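Local coordinates for p-47 protein (Clostridium botulinum E1 str. 'BoNT E Beluga', PDB 5WIX) that is of unknown function but has a tubular lipid-binding (TULIP) fold resembling bactericidal/permeability-increasing protein, and so may bind a lipid or another apolar molecule, at residues Y21-I25 with R214-S220; I238-L242 with N269-G275. One frame throughout, in Å; residues are numbered along the deposited sequence.

Contact 1: residues Y21-I25 with R214-S220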
loop_
_atom_site.group_PDB
_atom_site.type_symbol
_atom_site.label_atom_id
_atom_site.label_comp_id
_atom_site.label_asym_id
_atom_site.label_seq_id
_atom_site.Cartn_x
_atom_site.Cartn_y
_atom_site.Cartn_z
ATOM N N TYR A 21 1.204 -1.657 -10.408
ATOM C CA TYR A 21 1.899 -2.400 -11.453
ATOM C C TYR A 21 2.060 -3.865 -11.056
ATOM O O TYR A 21 3.136 -4.284 -10.644
ATOM C CB TYR A 21 3.279 -1.784 -11.731
ATOM C CG TYR A 21 3.238 -0.404 -12.360
ATOM C CD1 TYR A 21 2.968 -0.241 -13.713
ATOM C CD2 TYR A 21 3.474 0.734 -11.606
ATOM C CE1 TYR A 21 2.930 1.016 -14.293
ATOM C CE2 TYR A 21 3.440 1.993 -12.179
ATOM C CZ TYR A 21 3.165 2.127 -13.522
ATOM O OH TYR A 21 3.124 3.373 -14.100
ATOM N N GLY A 22 0.983 -4.638 -11.162
ATOM C CA GLY A 22 1.033 -6.066 -10.895
ATOM C C GLY A 22 1.449 -6.500 -9.492
ATOM O O GLY A 22 1.516 -7.698 -9.206
ATOM N N TRP A 23 1.726 -5.544 -8.613
ATOM C CA TRP A 23 2.111 -5.846 -7.236
ATOM C C TRP A 23 0.919 -5.770 -6.284
ATOM O O TRP A 23 -0.120 -5.204 -6.642
ATOM C CB TRP A 23 3.208 -4.882 -6.793
ATOM C CG TRP A 23 4.536 -5.253 -7.337
ATOM C CD1 TRP A 23 5.060 -4.891 -8.535
ATOM C CD2 TRP A 23 5.516 -6.074 -6.698
ATOM N NE1 TRP A 23 6.313 -5.431 -8.685
ATOM C CE2 TRP A 23 6.617 -6.160 -7.568
ATOM C CE3 TRP A 23 5.573 -6.736 -5.468
ATOM C CZ2 TRP A 23 7.762 -6.885 -7.251
ATOM C CZ3 TRP A 23 6.708 -7.455 -5.157
ATOM C CH2 TRP A 23 7.790 -7.524 -6.046
ATOM N N ASP A 24 1.060 -6.314 -5.074
ATOM C CA ASP A 24 -0.107 -6.429 -4.164
ATOM C C ASP A 24 -0.309 -5.253 -3.209
ATOM O O ASP A 24 -1.406 -4.695 -3.099
ATOM C CB ASP A 24 -0.017 -7.708 -3.325
ATOM C CG ASP A 24 -0.607 -8.906 -4.024
ATOM O OD1 ASP A 24 -1.571 -8.725 -4.810
ATOM O OD2 ASP A 24 -0.095 -10.021 -3.782
ATOM N N ILE A 25 0.741 -4.924 -2.473
ATOM C CA ILE A 25 0.747 -3.741 -1.633
ATOM C C ILE A 25 2.082 -3.056 -1.848
ATOM O O ILE A 25 3.128 -3.710 -1.813
ATOM C CB ILE A 25 0.556 -4.086 -0.142
ATOM C CG1 ILE A 25 -0.827 -4.667 0.105
ATOM C CG2 ILE A 25 0.742 -2.853 0.714
ATOM C CD1 ILE A 25 -1.143 -4.862 1.568
ATOM N N ARG A 214 3.373 -15.723 -5.526
ATOM C CA ARG A 214 3.182 -15.641 -6.973
ATOM C C ARG A 214 4.492 -15.563 -7.752
ATOM O O ARG A 214 5.580 -15.662 -7.177
ATOM C CB ARG A 214 2.310 -14.431 -7.320
ATOM C CG ARG A 214 0.973 -14.432 -6.626
ATOM C CD ARG A 214 -0.002 -13.472 -7.274
ATOM N NE ARG A 214 0.316 -12.080 -6.985
ATOM C CZ ARG A 214 0.822 -11.236 -7.876
ATOM N NH1 ARG A 214 1.070 -11.646 -9.116
ATOM N NH2 ARG A 214 1.073 -9.981 -7.532
ATOM N N ASP A 215 4.406 -15.289 -9.046
ATOM C CA ASP A 215 5.565 -15.445 -9.904
ATOM C C ASP A 215 6.686 -14.572 -9.366
ATOM O O ASP A 215 7.848 -14.975 -9.372
ATOM C CB ASP A 215 5.230 -15.050 -11.342
ATOM N N ILE A 216 6.337 -13.378 -8.905
ATOM C CA ILE A 216 7.290 -12.504 -8.228
ATOM C C ILE A 216 8.290 -11.953 -9.235
ATOM O O ILE A 216 8.421 -10.739 -9.395
ATOM C CB ILE A 216 7.969 -13.193 -7.010
ATOM C CG1 ILE A 216 9.298 -13.867 -7.379
ATOM C CG2 ILE A 216 7.023 -14.199 -6.373
ATOM C CD1 ILE A 216 9.873 -14.729 -6.277
ATOM N N SER A 217 8.987 -12.854 -9.922
ATOM C CA SER A 217 9.862 -12.427 -10.999
ATOM C C SER A 217 9.522 -13.204 -12.277
ATOM O O SER A 217 9.388 -14.434 -12.260
ATOM C CB SER A 217 11.327 -12.621 -10.613
ATOM O OG SER A 217 12.158 -11.736 -11.339
ATOM N N LYS A 218 9.392 -12.485 -13.387
ATOM C CA LYS A 218 9.673 -11.056 -13.403
ATOM C C LYS A 218 8.405 -10.222 -13.309
ATOM O O LYS A 218 7.574 -10.232 -14.216
ATOM C CB LYS A 218 10.450 -10.669 -14.666
ATOM N N LEU A 219 8.257 -9.519 -12.192
ATOM C CA LEU A 219 7.314 -8.419 -12.109
ATOM C C LEU A 219 8.094 -7.121 -12.279
ATOM O O LEU A 219 9.274 -7.055 -11.932
ATOM C CB LEU A 219 6.551 -8.437 -10.782
ATOM C CG LEU A 219 5.340 -9.378 -10.750
ATOM C CD1 LEU A 219 4.823 -9.599 -9.328
ATOM C CD2 LEU A 219 4.240 -8.830 -11.653
ATOM N N SER A 220 7.437 -6.098 -12.820
ATOM C CA SER A 220 8.056 -4.789 -12.974
ATOM C C SER A 220 8.468 -4.214 -11.634
ATOM O O SER A 220 8.158 -4.759 -10.585
ATOM C CB SER A 220 7.110 -3.807 -13.671
ATOM O OG SER A 220 7.323 -3.794 -15.069
#

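Contact 2: residues I238-L242 with N269-G275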
loop_
_atom_site.group_PDB
_atom_site.type_symbol
_atom_site.label_atom_id
_atom_site.label_comp_id
_atom_site.label_asym_id
_atom_site.label_seq_id
_atom_site.Cartn_x
_atom_site.Cartn_y
_atom_site.Cartn_z
ATOM N N ILE A 238 -2.873 -0.019 -1.948
ATOM C CA ILE A 238 -3.504 -1.348 -1.905
ATOM C C ILE A 238 -4.115 -1.725 -3.257
ATOM O O ILE A 238 -4.873 -0.933 -3.849
ATOM C CB ILE A 238 -4.599 -1.408 -0.834
ATOM C CG1 ILE A 238 -3.987 -1.368 0.563
ATOM C CG2 ILE A 238 -5.413 -2.659 -0.988
ATOM C CD1 ILE A 238 -4.892 -0.709 1.584
ATOM N N SER A 239 -3.765 -2.916 -3.746
ATOM C CA SER A 239 -4.300 -3.444 -5.005
ATOM C C SER A 239 -5.829 -3.496 -4.974
ATOM O O SER A 239 -6.429 -3.559 -3.895
ATOM C CB SER A 239 -3.754 -4.844 -5.272
ATOM O OG SER A 239 -4.452 -5.812 -4.488
ATOM N N GLU A 240 -6.461 -3.506 -6.146
ATOM C CA GLU A 240 -7.919 -3.565 -6.193
ATOM C C GLU A 240 -8.470 -4.786 -5.447
ATOM O O GLU A 240 -9.394 -4.653 -4.639
ATOM C CB GLU A 240 -8.427 -3.579 -7.633
ATOM C CG GLU A 240 -9.820 -4.195 -7.771
ATOM C CD GLU A 240 -10.500 -3.855 -9.087
ATOM O OE1 GLU A 240 -10.823 -4.784 -9.853
ATOM O OE2 GLU A 240 -10.737 -2.658 -9.348
ATOM N N LYS A 241 -7.888 -5.956 -5.696
ATOM C CA LYS A 241 -8.377 -7.190 -5.090
ATOM C C LYS A 241 -8.420 -7.061 -3.575
ATOM O O LYS A 241 -9.499 -7.121 -2.973
ATOM C CB LYS A 241 -7.518 -8.396 -5.498
ATOM C CG LYS A 241 -8.016 -9.737 -4.940
ATOM C CD LYS A 241 -7.237 -10.940 -5.510
ATOM C CE LYS A 241 -6.303 -11.567 -4.466
ATOM N NZ LYS A 241 -6.939 -11.720 -3.106
ATOM N N LEU A 242 -7.267 -6.840 -2.953
ATOM C CA LEU A 242 -7.208 -6.737 -1.489
ATOM C C LEU A 242 -8.238 -5.759 -0.932
ATOM O O LEU A 242 -8.816 -5.968 0.146
ATOM C CB LEU A 242 -5.810 -6.319 -1.053
ATOM C CG LEU A 242 -4.734 -7.366 -1.342
ATOM C CD1 LEU A 242 -3.414 -6.906 -0.774
ATOM C CD2 LEU A 242 -5.110 -8.709 -0.745
ATOM N N ASN A 269 -11.377 -13.762 -9.206
ATOM C CA ASN A 269 -10.241 -13.136 -9.865
ATOM C C ASN A 269 -10.503 -12.835 -11.347
ATOM O O ASN A 269 -11.126 -13.636 -12.056
ATOM C CB ASN A 269 -8.999 -14.022 -9.709
ATOM C CG ASN A 269 -8.414 -13.973 -8.298
ATOM O OD1 ASN A 269 -8.970 -13.339 -7.400
ATOM N ND2 ASN A 269 -7.283 -14.646 -8.104
ATOM N N THR A 270 -10.042 -11.666 -11.796
ATOM C CA THR A 270 -10.035 -11.299 -13.220
ATOM C C THR A 270 -8.606 -10.936 -13.657
ATOM O O THR A 270 -8.252 -11.022 -14.834
ATOM C CB THR A 270 -11.000 -10.121 -13.523
ATOM O OG1 THR A 270 -11.139 -9.292 -12.362
ATOM C CG2 THR A 270 -12.371 -10.636 -13.927
ATOM N N SER A 271 -7.812 -10.506 -12.679
ATOM C CA SER A 271 -6.360 -10.454 -12.770
ATOM C C SER A 271 -5.819 -11.005 -11.449
ATOM O O SER A 271 -6.586 -11.499 -10.617
ATOM C CB SER A 271 -5.867 -9.023 -13.018
ATOM O OG SER A 271 -4.457 -8.960 -13.200
ATOM N N ASP A 272 -4.513 -10.925 -11.236
ATOM C CA ASP A 272 -3.968 -11.283 -9.932
ATOM C C ASP A 272 -4.071 -10.090 -9.001
ATOM O O ASP A 272 -3.673 -10.174 -7.841
ATOM C CB ASP A 272 -2.517 -11.749 -10.033
ATOM C CG ASP A 272 -2.349 -12.932 -10.957
ATOM O OD1 ASP A 272 -2.840 -14.025 -10.599
ATOM O OD2 ASP A 272 -1.726 -12.769 -12.033
ATOM N N THR A 273 -4.604 -8.977 -9.512
ATOM C CA THR A 273 -4.840 -7.768 -8.703
ATOM C C THR A 273 -6.213 -7.132 -8.973
ATOM O O THR A 273 -6.617 -6.191 -8.295
ATOM C CB THR A 273 -3.770 -6.714 -8.962
ATOM O OG1 THR A 273 -3.723 -6.434 -10.368
ATOM C CG2 THR A 273 -2.402 -7.210 -8.495
ATOM N N THR A 274 -6.917 -7.647 -9.976
ATOM C CA THR A 274 -8.250 -7.170 -10.327
ATOM C C THR A 274 -9.283 -8.186 -9.844
ATOM O O THR A 274 -9.107 -9.386 -10.058
ATOM C CB THR A 274 -8.368 -6.966 -11.849
ATOM O OG1 THR A 274 -7.311 -6.109 -12.279
ATOM C CG2 THR A 274 -9.684 -6.335 -12.238
ATOM N N GLY A 275 -10.353 -7.722 -9.198
ATOM C CA GLY A 275 -11.318 -8.635 -8.607
ATOM C C GLY A 275 -12.773 -8.190 -8.521
ATOM O O GLY A 275 -13.067 -7.018 -8.254
#

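Contact 1: residues Y21-I25 with R214-S220
Trp-23 and Gly-22 meet Arg-214, Leu-219 and Ser-220 where the chain enters the six-stranded antiparallel sheet of this TULIP-domain, BPI-like protein. Residues 21-25 lead into strand 25-30, which pairs with strand 203-210; residues 214-220 belong to the loop that follows that partner strand. At the entry, a classic beta bulge sets Asp-24 and Ile-25 together across from Leu-208.

Two hydrogen bonds join the segments, each from a side chain to a backbone carbonyl. The indole N-H of Trp-23 reaches the oxygen of Ser-220, NE1 to O 2.7 Å, in a nearly straight bond (164° at the hydrogen) lying close to the ring plane, so the carbonyl sits at the edge of the indole. At the start of the 214-220 segment, Arg-214 NH2 donates to Gly-22 O over 2.9 Å, again near the plane of its own flat group. A bend at chi3 (-73°) turns the guanidinium so that this edge meets the carbonyl.

The charged pair is looser. Asp-24 and Arg-214 reach for each other from their two segments, and OD2 of Asp-24 stays 3.8 Å from NE of Arg-214, a long salt bridge with the carboxylate and guanidinium planes 69° apart. OD2 also accepts a weak hydrogen bond from the backbone N of Val-210, a weak link to the neighbouring strand.

Apolar packing completes the contact. CB of Leu-219 comes 3.7 Å from NE1 of Trp-23, with CD1 further off over the centre of the same indole face, while strand 203-210 supplies Ile-207 and Ser-209 as further neighbours of Trp-23. The same leucine packs beside the backbone of residue 22, its CD1 lying 3.8 Å from Gly-22 O, the carbonyl that Arg-214 holds.

Contact 2: residues I238-L242 with N269-G275
Glu-240 carries CG opposite its backbone N (chi1 157°) and stays extended beyond it, which takes the carboxylate over to the backbone of Gly-275; Lys-241 starts the same way (chi1 -178°) but bends at its third and fourth torsions. The contact joins the first turn of helix 240-252 to the turn between antiparallel strands 265-269 and 275-279, a beta hairpin.

OE1 of Glu-240 accepts from Gly-275 N at 3.0 Å through its anti lone pair, and Thr-274 CG2 lies beside the same oxygen. Thr-273 O receives the N-H of Lys-241 at 2.9 Å, with the donor above the carbonyl plane and the bond bent, 141° at the hydrogen. The aliphatic part of Lys-241 crosses the amide of Asn-269, bringing CD within 3.5 Å of OD1, while its NZ forms a salt bridge with Glu-245 one turn along. Ser-239 is the N-cap: its OG accepts a weak bond from Leu-242 N, and its CB rests against CB of Thr-273.

Thr-273 O thus serves an N-H of the first helical turn, where no preceding turn supplies an acceptor, and the buried acid of Glu-240 has a backbone donor in return. Each segment thereby gives the other one hydrogen bond, and the helix N-terminus probably favours a negatively charged carboxylate nearby.

How the contacts relate
The two contacts follow one another along the chain, yet their centres lie only about 12 Å apart, and strand 234-238 runs from the loop of the first to the helix of the second. Strands 25-30 and 234-238 are antiparallel neighbours in one sheet, and a probable hydrogen bond from Ser-239 N to Asp-24 O (3.0 Å) joins the two contacts. Packing adds three links: Ile-25 CG1 to Leu-242 CD1 at 3.5 Å, Trp-23 O to Thr-273 CG2 at 3.6 Å, and Arg-214 NH1 to Asp-272 CB at 3.7 Å. The hairpin turn 269-275 therefore touches both segments of contact 1.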